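Local coordinates for protein glucanase (Klebsiella pneumoniae, PDB 5GY3) that probably hydrolyses internal beta-1,4-glucosidic linkages in cellulose, lichenin and cereal beta-glucans as a family 8 endoglucanase, at residues Q282-I287 and L301-K306; A3-K8 and N42-A47; P237-M242 and D275-E280. One frame throughout, in Å; residues are numbered along the deposited sequence.

Interaction 1 (Q282-I287 and L301-K306)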
ATOM      1  N   GLN A 282      19.700  -0.722  -9.206  1.00 27.57           N
ATOM      2  CA  GLN A 282      19.329   0.670  -9.410  1.00 33.34           C
ATOM      3  C   GLN A 282      19.923   1.492  -8.276  1.00 36.54           C
ATOM      4  O   GLN A 282      20.064   1.011  -7.148  1.00 33.37           O
ATOM      5  CB  GLN A 282      17.787   0.861  -9.509  1.00 31.77           C
ATOM      6  CG  GLN A 282      16.974   0.354  -8.310  1.00 32.42           C
ATOM      7  CD  GLN A 282      15.445   0.459  -8.487  1.00 30.90           C
ATOM      8  OE1 GLN A 282      14.903   1.534  -8.771  1.00 29.50           O
ATOM      9  NE2 GLN A 282      14.749  -0.664  -8.293  1.00 22.30           N
ATOM     10  N   GLU A 283      20.306   2.724  -8.594  1.00 38.52           N
ATOM     11  CA  GLU A 283      20.880   3.619  -7.602  1.00 39.40           C
ATOM     12  C   GLU A 283      19.777   4.341  -6.835  1.00 35.67           C
ATOM     13  O   GLU A 283      18.595   4.261  -7.179  1.00 34.47           O
ATOM     14  CB  GLU A 283      21.819   4.620  -8.266  1.00 39.66           C
ATOM     15  CG  GLU A 283      23.241   4.122  -8.400  1.00 47.81           C
ATOM     16  CD  GLU A 283      24.247   5.257  -8.421  1.00 53.38           C
ATOM     17  OE1 GLU A 283      25.436   5.002  -8.709  1.00 56.66           O
ATOM     18  OE2 GLU A 283      23.861   6.417  -8.156  1.00 58.65           O
ATOM     19  N   ALA A 284      20.183   5.038  -5.775  1.00 32.86           N
ATOM     20  CA  ALA A 284      19.245   5.776  -4.943  1.00 31.79           C
ATOM     21  C   ALA A 284      18.376   6.687  -5.811  1.00 29.04           C
ATOM     22  O   ALA A 284      18.859   7.233  -6.810  1.00 30.05           O
ATOM     23  CB  ALA A 284      19.998   6.601  -3.897  1.00 29.45           C
ATOM     24  N   PRO A 285      17.099   6.860  -5.479  1.00 26.41           N
ATOM     25  CA  PRO A 285      16.206   7.586  -6.384  1.00 25.69           C
ATOM     26  C   PRO A 285      16.485   9.079  -6.404  1.00 23.67           C
ATOM     27  O   PRO A 285      17.013   9.657  -5.453  1.00 20.52           O
ATOM     28  CB  PRO A 285      14.815   7.298  -5.808  1.00 25.45           C
ATOM     29  CG  PRO A 285      15.069   7.119  -4.349  1.00 22.40           C
ATOM     30  CD  PRO A 285      16.391   6.388  -4.276  1.00 27.35           C
ATOM     31  N   GLN A 286      16.111   9.695  -7.516  1.00 21.89           N
ATOM     32  CA  GLN A 286      16.062  11.138  -7.665  1.00 27.29           C
ATOM     33  C   GLN A 286      14.633  11.535  -8.010  1.00 21.60           C
ATOM     34  O   GLN A 286      13.979  10.873  -8.820  1.00 24.78           O
ATOM     35  CB  GLN A 286      17.033  11.604  -8.758  1.00 27.70           C
ATOM     36  CG  GLN A 286      18.503  11.367  -8.416  1.00 37.09           C
ATOM     37  CD  GLN A 286      19.451  11.839  -9.511  1.00 46.65           C
ATOM     38  OE1 GLN A 286      19.027  12.167 -10.620  1.00 43.98           O
ATOM     39  NE2 GLN A 286      20.741  11.878  -9.197  1.00 52.45           N
ATOM     40  N   ILE A 287      14.147  12.603  -7.391  1.00 19.95           N
ATOM     41  CA  ILE A 287      12.787  13.092  -7.601  1.00 19.37           C
ATOM     42  C   ILE A 287      12.871  14.192  -8.656  1.00 25.70           C
ATOM     43  O   ILE A 287      13.276  15.324  -8.351  1.00 26.09           O
ATOM     44  CB  ILE A 287      12.167  13.605  -6.294  1.00 17.23           C
ATOM     45  CG1 ILE A 287      12.171  12.508  -5.224  1.00 22.52           C
ATOM     46  CG2 ILE A 287      10.776  14.124  -6.507  1.00 21.78           C
ATOM     47  CD1 ILE A 287      11.665  11.174  -5.709  1.00 18.83           C
ATOM     48  N   LEU A 301       9.859   4.301  -1.886  1.00 12.62           N
ATOM     49  CA  LEU A 301       9.457   3.061  -1.230  1.00 12.28           C
ATOM     50  C   LEU A 301      10.246   1.877  -1.771  1.00 13.62           C
ATOM     51  O   LEU A 301      10.598   0.956  -1.019  1.00 11.04           O
ATOM     52  CB  LEU A 301       7.965   2.833  -1.420  1.00 12.11           C
ATOM     53  CG  LEU A 301       7.029   3.827  -0.741  1.00  9.58           C
ATOM     54  CD1 LEU A 301       5.625   3.647  -1.281  1.00 11.51           C
ATOM     55  CD2 LEU A 301       7.066   3.640   0.777  1.00 14.34           C
ATOM     56  N   VAL A 302      10.535   1.888  -3.076  1.00 11.94           N
ATOM     57  CA  VAL A 302      11.368   0.841  -3.663  1.00 11.95           C
ATOM     58  C   VAL A 302      12.756   0.862  -3.038  1.00 13.80           C
ATOM     59  O   VAL A 302      13.309  -0.184  -2.680  1.00 11.97           O
ATOM     60  CB  VAL A 302      11.417   0.999  -5.198  1.00 11.23           C
ATOM     61  CG1 VAL A 302      12.551   0.188  -5.790  1.00 12.99           C
ATOM     62  CG2 VAL A 302      10.097   0.549  -5.793  1.00  9.80           C
ATOM     63  N   TRP A 303      13.325   2.057  -2.865  1.00 14.31           N
ATOM     64  CA  TRP A 303      14.632   2.180  -2.229  1.00 14.96           C
ATOM     65  C   TRP A 303      14.598   1.673  -0.792  1.00 15.19           C
ATOM     66  O   TRP A 303      15.488   0.922  -0.371  1.00 14.16           O
ATOM     67  CB  TRP A 303      15.094   3.636  -2.279  1.00 15.30           C
ATOM     68  CG  TRP A 303      16.463   3.849  -1.702  1.00 22.46           C
ATOM     69  CD1 TRP A 303      16.776   4.548  -0.573  1.00 25.51           C
ATOM     70  CD2 TRP A 303      17.697   3.338  -2.218  1.00 25.53           C
ATOM     71  NE1 TRP A 303      18.135   4.515  -0.361  1.00 27.58           N
ATOM     72  CE2 TRP A 303      18.723   3.779  -1.356  1.00 28.59           C
ATOM     73  CE3 TRP A 303      18.037   2.556  -3.328  1.00 25.15           C
ATOM     74  CZ2 TRP A 303      20.066   3.463  -1.569  1.00 34.44           C
ATOM     75  CZ3 TRP A 303      19.368   2.244  -3.540  1.00 33.10           C
ATOM     76  CH2 TRP A 303      20.367   2.699  -2.665  1.00 31.62           C
ATOM     77  N   LEU A 304      13.559   2.053  -0.037  1.00 12.73           N
ATOM     78  CA  LEU A 304      13.391   1.565   1.329  1.00 12.30           C
ATOM     79  C   LEU A 304      13.246   0.050   1.371  1.00 13.16           C
ATOM     80  O   LEU A 304      13.816  -0.616   2.245  1.00 13.11           O
ATOM     81  CB  LEU A 304      12.169   2.224   1.960  1.00 13.08           C
ATOM     82  CG  LEU A 304      11.924   1.905   3.426  1.00 12.39           C
ATOM     83  CD1 LEU A 304      13.193   2.148   4.242  1.00 11.65           C
ATOM     84  CD2 LEU A 304      10.799   2.766   3.924  1.00 10.05           C
ATOM     85  N   ALA A 305      12.455  -0.512   0.452  1.00  9.83           N
ATOM     86  CA  ALA A 305      12.317  -1.961   0.386  1.00  8.91           C
ATOM     87  C   ALA A 305      13.669  -2.631   0.179  1.00 13.18           C
ATOM     88  O   ALA A 305      13.972  -3.649   0.815  1.00 13.76           O
ATOM     89  CB  ALA A 305      11.341  -2.341  -0.732  1.00  9.23           C
ATOM     90  N   LYS A 306      14.501  -2.065  -0.698  1.00 11.14           N
ATOM     91  CA  LYS A 306      15.844  -2.601  -0.887  1.00 14.10           C
ATOM     92  C   LYS A 306      16.656  -2.487   0.396  1.00 15.37           C
ATOM     93  O   LYS A 306      17.321  -3.448   0.802  1.00 15.39           O
ATOM     94  CB  LYS A 306      16.545  -1.881  -2.039  1.00 16.16           C
ATOM     95  CG  LYS A 306      15.922  -2.171  -3.389  1.00 23.47           C
ATOM     96  CD  LYS A 306      16.336  -1.151  -4.448  1.00 26.03           C
ATOM     97  CE  LYS A 306      17.763  -1.384  -4.893  1.00 32.75           C
ATOM     98  NZ  LYS A 306      18.311  -0.187  -5.581  1.00 38.87           N
TER
HETATM   99  O   HOH W   1      20.272  -2.300  -6.811  1.00 32.07           O
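One face of the W303 indole carries the loop: A284 sits over the six-membered ring, its CA 3.7 Å from the centroid of that ring and 9° off the normal, while P285 brings CD over the five-membered ring, 4.0 Å from its centroid. Both are CH-pi contacts. At the edge of the indole, near its plane, Q282 O comes within 3.9 Å of CZ3. The setting fits the (alpha/alpha)6 barrel of family 8 glycoside hydrolases: the loop leaving helix 268-278 runs along helix 293-307 before feeding into it. W303 holds CG anti to its nitrogen (chi1 -177°), which directs the indole at the loop, and its CB joins in, 3.6 Å from P285 CD.

At the start of the loop, Q282 turns CG into the space between its own nitrogen and carbonyl carbon (chi1 57°), then runs extended and crosses V302 at about a right angle. Its NE2 lies 3.4 Å from V302 CG1, and that amide nitrogen is satisfied by A272 O in helix 268-278. K306 reaches back from the next turn of the helix and lays its ammonium group beside the CG and carbonyl of Q282. Water 1 ties the ends together, accepting from K306 NZ at 3.1 Å and from Q282 N at 2.9 Å.

Interaction 2 (A3-K8 and N42-A47)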
ATOM      1  N   ALA A   3      16.444  13.214  -2.157  1.00 22.11           N
ATOM      2  CA  ALA A   3      15.129  12.807  -2.653  1.00 17.79           C
ATOM      3  C   ALA A   3      14.037  13.160  -1.651  1.00 15.78           C
ATOM      4  O   ALA A   3      13.007  13.750  -2.007  1.00 13.29           O
ATOM      5  CB  ALA A   3      15.116  11.306  -2.964  1.00 20.04           C
ATOM      6  N   TRP A   4      14.272  12.850  -0.375  1.00 17.54           N
ATOM      7  CA  TRP A   4      13.288  13.123   0.666  1.00 16.21           C
ATOM      8  C   TRP A   4      13.059  14.621   0.845  1.00 14.75           C
ATOM      9  O   TRP A   4      11.918  15.064   1.003  1.00 14.24           O
ATOM     10  CB  TRP A   4      13.746  12.469   1.977  1.00 18.55           C
ATOM     11  CG  TRP A   4      12.969  12.878   3.190  1.00 15.38           C
ATOM     12  CD1 TRP A   4      13.442  13.574   4.266  1.00 15.60           C
ATOM     13  CD2 TRP A   4      11.594  12.609   3.458  1.00 14.30           C
ATOM     14  NE1 TRP A   4      12.441  13.765   5.187  1.00 13.29           N
ATOM     15  CE2 TRP A   4      11.294  13.185   4.716  1.00 14.44           C
ATOM     16  CE3 TRP A   4      10.576  11.950   2.757  1.00 13.72           C
ATOM     17  CZ2 TRP A   4      10.028  13.115   5.287  1.00 13.82           C
ATOM     18  CZ3 TRP A   4       9.322  11.884   3.327  1.00 14.09           C
ATOM     19  CH2 TRP A   4       9.057  12.456   4.582  1.00 13.68           C
ATOM     20  N   GLU A   5      14.131  15.423   0.835  1.00 17.46           N
ATOM     21  CA  GLU A   5      13.950  16.870   0.922  1.00 18.91           C
ATOM     22  C   GLU A   5      13.137  17.399  -0.255  1.00 15.84           C
ATOM     23  O   GLU A   5      12.233  18.226  -0.077  1.00 15.20           O
ATOM     24  CB  GLU A   5      15.307  17.570   0.997  1.00 20.75           C
ATOM     25  CG  GLU A   5      16.053  17.305   2.289  1.00 29.04           C
ATOM     26  CD  GLU A   5      15.312  17.840   3.496  1.00 30.74           C
ATOM     27  OE1 GLU A   5      14.711  18.933   3.391  1.00 33.50           O
ATOM     28  OE2 GLU A   5      15.323  17.166   4.547  1.00 36.47           O
ATOM     29  N   ARG A   6      13.433  16.920  -1.466  1.00 16.53           N
ATOM     30  CA  ARG A   6      12.673  17.364  -2.632  1.00 16.28           C
ATOM     31  C   ARG A   6      11.217  16.917  -2.542  1.00 18.04           C
ATOM     32  O   ARG A   6      10.308  17.642  -2.957  1.00 17.89           O
ATOM     33  CB  ARG A   6      13.334  16.839  -3.906  1.00 19.20           C
ATOM     34  CG  ARG A   6      12.758  17.401  -5.178  1.00 27.04           C
ATOM     35  CD  ARG A   6      12.672  18.922  -5.120  1.00 31.70           C
ATOM     36  NE  ARG A   6      12.131  19.490  -6.355  1.00 36.40           N
ATOM     37  CZ  ARG A   6      11.762  20.760  -6.491  1.00 41.93           C
ATOM     38  NH1 ARG A   6      11.867  21.595  -5.463  1.00 40.53           N
ATOM     39  NH2 ARG A   6      11.279  21.196  -7.651  1.00 41.91           N
ATOM     40  N   TYR A   7      10.979  15.731  -1.982  1.00 15.12           N
ATOM     41  CA  TYR A   7       9.619  15.231  -1.798  1.00 13.96           C
ATOM     42  C   TYR A   7       8.824  16.128  -0.860  1.00 13.27           C
ATOM     43  O   TYR A   7       7.661  16.455  -1.128  1.00 13.09           O
ATOM     44  CB  TYR A   7       9.701  13.807  -1.255  1.00 14.59           C
ATOM     45  CG  TYR A   7       8.406  13.043  -1.077  1.00 15.08           C
ATOM     46  CD1 TYR A   7       7.760  12.458  -2.167  1.00 15.24           C
ATOM     47  CD2 TYR A   7       7.875  12.837   0.191  1.00 14.08           C
ATOM     48  CE1 TYR A   7       6.597  11.720  -1.996  1.00 15.95           C
ATOM     49  CE2 TYR A   7       6.719  12.105   0.372  1.00 16.48           C
ATOM     50  CZ  TYR A   7       6.082  11.546  -0.723  1.00 17.41           C
ATOM     51  OH  TYR A   7       4.936  10.805  -0.532  1.00 16.93           O
ATOM     52  N   LYS A   8       9.426  16.512   0.270  1.00 13.84           N
ATOM     53  CA  LYS A   8       8.733  17.403   1.195  1.00 13.77           C
ATOM     54  C   LYS A   8       8.478  18.758   0.555  1.00 14.11           C
ATOM     55  O   LYS A   8       7.422  19.361   0.768  1.00 15.98           O
ATOM     56  CB  LYS A   8       9.542  17.583   2.482  1.00 15.37           C
ATOM     57  CG  LYS A   8       9.632  16.351   3.365  1.00 14.71           C
ATOM     58  CD  LYS A   8      10.315  16.682   4.703  1.00 18.22           C
ATOM     59  CE  LYS A   8      11.735  17.188   4.490  1.00 19.48           C
ATOM     60  NZ  LYS A   8      12.432  17.472   5.779  1.00 17.39           N
ATOM     61  N   ASN A  42      14.360   8.417   6.737  1.00 12.23           N
ATOM     62  CA  ASN A  42      15.296   9.518   6.573  1.00 12.06           C
ATOM     63  C   ASN A  42      15.678  10.146   7.904  1.00 14.79           C
ATOM     64  O   ASN A  42      16.374  11.161   7.922  1.00 16.00           O
ATOM     65  CB  ASN A  42      14.716  10.557   5.617  1.00 12.02           C
ATOM     66  CG  ASN A  42      14.779  10.095   4.174  1.00 17.37           C
ATOM     67  OD1 ASN A  42      15.797  10.255   3.507  1.00 17.36           O
ATOM     68  ND2 ASN A  42      13.700   9.485   3.696  1.00 11.18           N
ATOM     69  N   ASN A  43      15.258   9.537   9.014  1.00 12.71           N
ATOM     70  CA  ASN A  43      15.579  10.005  10.361  1.00 14.23           C
ATOM     71  C   ASN A  43      15.154  11.462  10.546  1.00 16.52           C
ATOM     72  O   ASN A  43      15.923  12.318  10.991  1.00 15.80           O
ATOM     73  CB  ASN A  43      17.067   9.797  10.657  1.00 14.50           C
ATOM     74  CG  ASN A  43      17.390   9.898  12.139  1.00 18.03           C
ATOM     75  OD1 ASN A  43      16.500  10.060  12.973  1.00 16.16           O
ATOM     76  ND2 ASN A  43      18.675   9.801  12.471  1.00 21.71           N
ATOM     77  N   ASP A  44      13.900  11.743  10.191  1.00 12.03           N
ATOM     78  CA  ASP A  44      13.342  13.094  10.187  1.00 12.02           C
ATOM     79  C   ASP A  44      12.183  13.140  11.175  1.00 15.03           C
ATOM     80  O   ASP A  44      11.010  13.131  10.793  1.00 12.04           O
ATOM     81  CB  ASP A  44      12.902  13.495   8.755  1.00 14.13           C
ATOM     82  CG  ASP A  44      12.552  14.974   8.636  1.00 15.76           C
ATOM     83  OD1 ASP A  44      12.382  15.660   9.664  1.00 13.31           O
ATOM     84  OD2 ASP A  44      12.424  15.452   7.492  1.00 15.46           O
ATOM     85  N   ARG A  45      12.517  13.216  12.464  1.00 12.69           N
ATOM     86  CA  ARG A  45      11.474  13.185  13.476  1.00 12.47           C
ATOM     87  C   ARG A  45      10.556  14.405  13.436  1.00 13.23           C
ATOM     88  O   ARG A  45       9.341  14.254  13.645  1.00 12.66           O
ATOM     89  CB  ARG A  45      12.093  13.026  14.867  1.00 14.89           C
ATOM     90  CG  ARG A  45      11.057  12.606  15.879  1.00 15.75           C
ATOM     91  CD  ARG A  45      11.687  12.204  17.175  1.00 16.11           C
ATOM     92  NE  ARG A  45      10.668  11.761  18.120  1.00 18.10           N
ATOM     93  CZ  ARG A  45      10.923  11.439  19.383  1.00 21.74           C
ATOM     94  NH1 ARG A  45      12.162  11.529  19.842  1.00 17.67           N
ATOM     95  NH2 ARG A  45       9.939  11.046  20.182  1.00 22.17           N
ATOM     96  N   PRO A  46      11.063  15.626  13.199  1.00 14.84           N
ATOM     97  CA  PRO A  46      10.124  16.758  13.070  1.00 16.07           C
ATOM     98  C   PRO A  46       9.063  16.528  12.003  1.00 15.30           C
ATOM     99  O   PRO A  46       7.873  16.752  12.265  1.00 13.46           O
ATOM    100  CB  PRO A  46      11.048  17.938  12.736  1.00 16.75           C
ATOM    101  CG  PRO A  46      12.328  17.575  13.391  1.00 16.18           C
ATOM    102  CD  PRO A  46      12.465  16.092  13.181  1.00 14.42           C
ATOM    103  N   ALA A  47       9.465  16.057  10.817  1.00 12.16           N
ATOM    104  CA  ALA A  47       8.496  15.798   9.755  1.00 14.22           C
ATOM    105  C   ALA A  47       7.547  14.678  10.150  1.00 12.35           C
ATOM    106  O   ALA A  47       6.335  14.777   9.926  1.00 13.76           O
ATOM    107  CB  ALA A  47       9.213  15.448   8.451  1.00 14.17           C
TER
HETATM  108  O   HOH W   2      16.026  10.476   0.575  1.00 22.32           O
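Helix 2-11 runs past the turn that leads into helix 45-59, with the W4 and N42 CA atoms 7.2 Å apart and those of K8 and A47 8.7 Å apart. The W4 indole fills the gap, with both faces taken: CG of K8, one turn on in the same helix, lies over one, and N42 lies over the other. The N42 amide is almost parallel to the indole, their planes 10° apart, and ND2 sits 3.3 Å above the ring plane toward its rim. That ND2 donates to L38 O, a bond consistent with fixing the amide's rotation; OD1 accepts from D1 N and from water 2, which in turn accepts from W4 N.

The turn is a Schellman motif closing helix 29-41, with N43 at positive phi and D44 N bonded back to A39 O. D44 then serves as N-cap of helix 45-59, its OD1 accepting from A47 N at 3.2 Å. With CG anti to the backbone N, beside the carbonyl carbon, D44 turns its other oxygen toward helix 2-11. W4 NE1 donates to D44 OD2 at 2.9 Å, nearly straight at 166°; OD2 takes it on its anti lone pair and lies close to the indole plane, while the carboxylate itself stands upright to the ring, 88° from it. K8 NZ meets the same OD2 nearly along its C-O axis, a 2.6 Å salt bridge, and reaches E5 OE2 at 3.2 Å. Sitting between two acidic groups, the ammonium would offset their mutual repulsion. Beside this network, A47 CB touches the indole edge, 4.0 Å from W4 CZ2.

Interaction 3 (P237-M242 and D275-E280)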
ATOM      1  N   PRO A 237       4.808 -14.848 -11.211  1.00  6.92           N
ATOM      2  CA  PRO A 237       4.097 -14.275 -12.370  1.00  6.91           C
ATOM      3  C   PRO A 237       4.520 -12.848 -12.668  1.00  8.96           C
ATOM      4  O   PRO A 237       4.466 -12.423 -13.832  1.00  9.66           O
ATOM      5  CB  PRO A 237       2.616 -14.361 -11.966  1.00  7.32           C
ATOM      6  CG  PRO A 237       2.631 -14.394 -10.467  1.00  8.22           C
ATOM      7  CD  PRO A 237       3.880 -15.177 -10.113  1.00  6.83           C
ATOM      8  N   TRP A 238       4.930 -12.094 -11.647  1.00  7.60           N
ATOM      9  CA  TRP A 238       5.365 -10.718 -11.856  1.00  7.84           C
ATOM     10  C   TRP A 238       6.669 -10.673 -12.638  1.00 10.12           C
ATOM     11  O   TRP A 238       6.807  -9.912 -13.606  1.00  9.25           O
ATOM     12  CB  TRP A 238       5.528 -10.026 -10.503  1.00  7.27           C
ATOM     13  CG  TRP A 238       4.246 -10.002  -9.746  1.00  6.21           C
ATOM     14  CD1 TRP A 238       3.825 -10.884  -8.789  1.00  8.41           C
ATOM     15  CD2 TRP A 238       3.195  -9.053  -9.912  1.00  7.03           C
ATOM     16  NE1 TRP A 238       2.569 -10.527  -8.339  1.00  6.12           N
ATOM     17  CE2 TRP A 238       2.160  -9.409  -9.020  1.00  6.62           C
ATOM     18  CE3 TRP A 238       3.031  -7.934 -10.727  1.00  7.02           C
ATOM     19  CZ2 TRP A 238       0.975  -8.675  -8.919  1.00  6.08           C
ATOM     20  CZ3 TRP A 238       1.863  -7.202 -10.625  1.00  6.15           C
ATOM     21  CH2 TRP A 238       0.845  -7.577  -9.728  1.00  8.09           C
ATOM     22  N   LYS A 239       7.634 -11.492 -12.229  1.00  9.26           N
ATOM     23  CA  LYS A 239       8.900 -11.561 -12.943  1.00 10.94           C
ATOM     24  C   LYS A 239       8.693 -12.045 -14.372  1.00 10.08           C
ATOM     25  O   LYS A 239       9.268 -11.483 -15.311  1.00 12.41           O
ATOM     26  CB  LYS A 239       9.862 -12.480 -12.191  1.00  9.81           C
ATOM     27  CG  LYS A 239      10.300 -11.936 -10.825  1.00  9.16           C
ATOM     28  CD  LYS A 239      11.187 -12.948 -10.090  1.00 15.88           C
ATOM     29  CE  LYS A 239      11.910 -12.286  -8.926  1.00 17.17           C
ATOM     30  NZ  LYS A 239      12.627 -13.273  -8.070  1.00 31.00           N
ATOM     31  N   ALA A 240       7.853 -13.070 -14.555  1.00  8.65           N
ATOM     32  CA  ALA A 240       7.625 -13.619 -15.893  1.00 10.60           C
ATOM     33  C   ALA A 240       7.004 -12.585 -16.820  1.00 13.44           C
ATOM     34  O   ALA A 240       7.412 -12.455 -17.981  1.00 11.97           O
ATOM     35  CB  ALA A 240       6.735 -14.862 -15.821  1.00 11.38           C
ATOM     36  N   TRP A 241       6.019 -11.833 -16.327  1.00  9.04           N
ATOM     37  CA  TRP A 241       5.367 -10.846 -17.175  1.00 10.17           C
ATOM     38  C   TRP A 241       6.321  -9.710 -17.518  1.00 11.64           C
ATOM     39  O   TRP A 241       6.436  -9.315 -18.685  1.00 13.30           O
ATOM     40  CB  TRP A 241       4.106 -10.314 -16.487  1.00 10.16           C
ATOM     41  CG  TRP A 241       3.347  -9.368 -17.376  1.00  9.74           C
ATOM     42  CD1 TRP A 241       2.626  -9.695 -18.487  1.00 12.75           C
ATOM     43  CD2 TRP A 241       3.235  -7.944 -17.226  1.00  9.83           C
ATOM     44  NE1 TRP A 241       2.071  -8.560 -19.042  1.00 13.89           N
ATOM     45  CE2 TRP A 241       2.432  -7.474 -18.290  1.00 13.69           C
ATOM     46  CE3 TRP A 241       3.747  -7.021 -16.304  1.00 13.91           C
ATOM     47  CZ2 TRP A 241       2.113  -6.118 -18.450  1.00 13.32           C
ATOM     48  CZ3 TRP A 241       3.430  -5.666 -16.466  1.00 15.21           C
ATOM     49  CH2 TRP A 241       2.630  -5.237 -17.538  1.00 12.49           C
ATOM     50  N   MET A 242       7.031  -9.181 -16.519  1.00  8.64           N
ATOM     51  CA  MET A 242       7.961  -8.089 -16.784  1.00 12.08           C
ATOM     52  C   MET A 242       9.123  -8.544 -17.667  1.00 14.27           C
ATOM     53  O   MET A 242       9.580  -7.790 -18.535  1.00 13.66           O
ATOM     54  CB  MET A 242       8.465  -7.514 -15.465  1.00 13.98           C
ATOM     55  CG  MET A 242       7.343  -6.877 -14.650  1.00 11.51           C
ATOM     56  SD  MET A 242       7.928  -6.355 -13.031  1.00 18.12           S
ATOM     57  CE  MET A 242       6.375  -5.854 -12.280  1.00 14.09           C
ATOM     58  N   ASP A 275      12.174  -2.658 -11.752  1.00 13.59           N
ATOM     59  CA  ASP A 275      13.578  -2.959 -11.475  1.00 13.88           C
ATOM     60  C   ASP A 275      13.721  -3.752 -10.184  1.00 15.20           C
ATOM     61  O   ASP A 275      14.498  -4.714 -10.115  1.00 13.25           O
ATOM     62  CB  ASP A 275      14.403  -1.672 -11.376  1.00 16.13           C
ATOM     63  CG  ASP A 275      14.672  -1.018 -12.730  1.00 16.49           C
ATOM     64  OD1 ASP A 275      14.492  -1.670 -13.777  1.00 16.36           O
ATOM     65  OD2 ASP A 275      15.077   0.164 -12.731  1.00 17.27           O
ATOM     66  N   LEU A 276      12.970  -3.360  -9.149  1.00 15.58           N
ATOM     67  CA  LEU A 276      12.986  -4.115  -7.900  1.00 15.25           C
ATOM     68  C   LEU A 276      12.531  -5.550  -8.123  1.00 12.36           C
ATOM     69  O   LEU A 276      13.145  -6.495  -7.605  1.00 13.70           O
ATOM     70  CB  LEU A 276      12.107  -3.421  -6.852  1.00 12.26           C
ATOM     71  CG  LEU A 276      12.011  -4.098  -5.476  1.00 12.92           C
ATOM     72  CD1 LEU A 276      13.377  -4.134  -4.776  1.00 13.81           C
ATOM     73  CD2 LEU A 276      10.986  -3.398  -4.604  1.00 13.72           C
ATOM     74  N   THR A 277      11.453  -5.737  -8.891  1.00 10.33           N
ATOM     75  CA  THR A 277      10.899  -7.073  -9.077  1.00 11.63           C
ATOM     76  C   THR A 277      11.893  -7.996  -9.766  1.00 16.48           C
ATOM     77  O   THR A 277      11.990  -9.180  -9.423  1.00 15.25           O
ATOM     78  CB  THR A 277       9.599  -6.991  -9.873  1.00 12.39           C
ATOM     79  OG1 THR A 277       8.673  -6.178  -9.149  1.00 10.96           O
ATOM     80  CG2 THR A 277       8.991  -8.378 -10.114  1.00 13.38           C
ATOM     81  N   LEU A 278      12.629  -7.478 -10.740  1.00 12.15           N
ATOM     82  CA  LEU A 278      13.571  -8.291 -11.495  1.00 16.18           C
ATOM     83  C   LEU A 278      14.960  -8.312 -10.875  1.00 19.68           C
ATOM     84  O   LEU A 278      15.846  -8.995 -11.400  1.00 22.81           O
ATOM     85  CB  LEU A 278      13.648  -7.792 -12.944  1.00 12.40           C
ATOM     86  CG  LEU A 278      12.378  -7.931 -13.786  1.00 13.54           C
ATOM     87  CD1 LEU A 278      12.637  -7.655 -15.273  1.00 16.15           C
ATOM     88  CD2 LEU A 278      11.736  -9.300 -13.586  1.00 17.22           C
ATOM     89  N   GLY A 279      15.167  -7.605  -9.768  1.00 15.72           N
ATOM     90  CA  GLY A 279      16.483  -7.568  -9.170  1.00 22.09           C
ATOM     91  C   GLY A 279      17.505  -6.799  -9.965  1.00 26.42           C
ATOM     92  O   GLY A 279      18.707  -7.003  -9.777  1.00 29.62           O
ATOM     93  N   GLU A 280      17.070  -5.925 -10.856  1.00 25.64           N
ATOM     94  CA  GLU A 280      18.021  -5.138 -11.624  1.00 26.87           C
ATOM     95  C   GLU A 280      18.614  -4.046 -10.743  1.00 28.74           C
ATOM     96  O   GLU A 280      17.863  -3.285 -10.122  1.00 28.79           O
ATOM     97  CB  GLU A 280      17.362  -4.517 -12.847  1.00 27.34           C
ATOM     98  CG  GLU A 280      18.371  -4.039 -13.868  1.00 35.03           C
ATOM     99  CD  GLU A 280      17.763  -3.830 -15.231  1.00 37.12           C
ATOM    100  OE1 GLU A 280      18.121  -2.829 -15.890  1.00 42.05           O
ATOM    101  OE2 GLU A 280      16.926  -4.667 -15.644  1.00 33.70           O
TER
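M242 reaches from helix 236-243 to L278 and T277 near the end of helix 268-278. At its root, CB lies 4.2 Å from L278 CD2, and CD1 of the same leucine is equally close. CG points away from its own carbonyl carbon and takes its place beside the backbone nitrogen (chi1 -64°), and the chain beyond stays extended, crossing the T277 side chain at about a right angle. SD rests against the threonine, 3.6 Å from T277 CB, with CG2 hardly farther. At the tip, CE comes to 3.9 Å from T277 OG1.

The T277 methyl is shared: besides M242 SD, CG2 meets the CG of K239 and, at 3.9 Å, W238 CB, beyond which the W238 indole leaves the contact for I221, P222 and M214. The T277 hydroxyl is turned back into its own helix and bonded to V273 O.

K239 supplies the outer flank. L278 CD2 packs 3.7 Å from K239 CA, right against the helix backbone. The lysine chain then runs extended along the end of helix 268-278, bringing CE to 3.1 Å from T277 O. At G279, positive phi (70°) and two bonds back into the last turn make a Schellman motif, with E280 N bonded to D275 O. The contact joins helix 236-243 to the end of helix 268-278, away from the predicted nucleophile.

Chemically, it is mainly van der Waals, with the K239 CE approach to T277 O and no directed polar bond between the segments. The T277 hydroxyl is satisfied within its helix, so the relative position of the helices probably rests on shape fit, while the lysine charge near the carbonyl end of helix 268-278 would be mildly favourable electrostatically.

Overall arrangement
Interaction 1 is the middle member, its centre about 14 Å from that of interaction 2 and about 16 Å from that of interaction 3. It touches both: P285 O meets A3 CB of the N-terminal helix at 3.5 Å, and K306 CG meets L276 CD1 at 3.5 Å, where the successive helices 268-278 and 293-307 lie together. Interactions 2 and 3 stay apart, about 29 Å between centres and about 15 Å between nearest atoms, so helix 293-307 and its preceding loop form the link. All three lie 16 to 19 Å from the centre of the chain and away from D87, the predicted nucleophile.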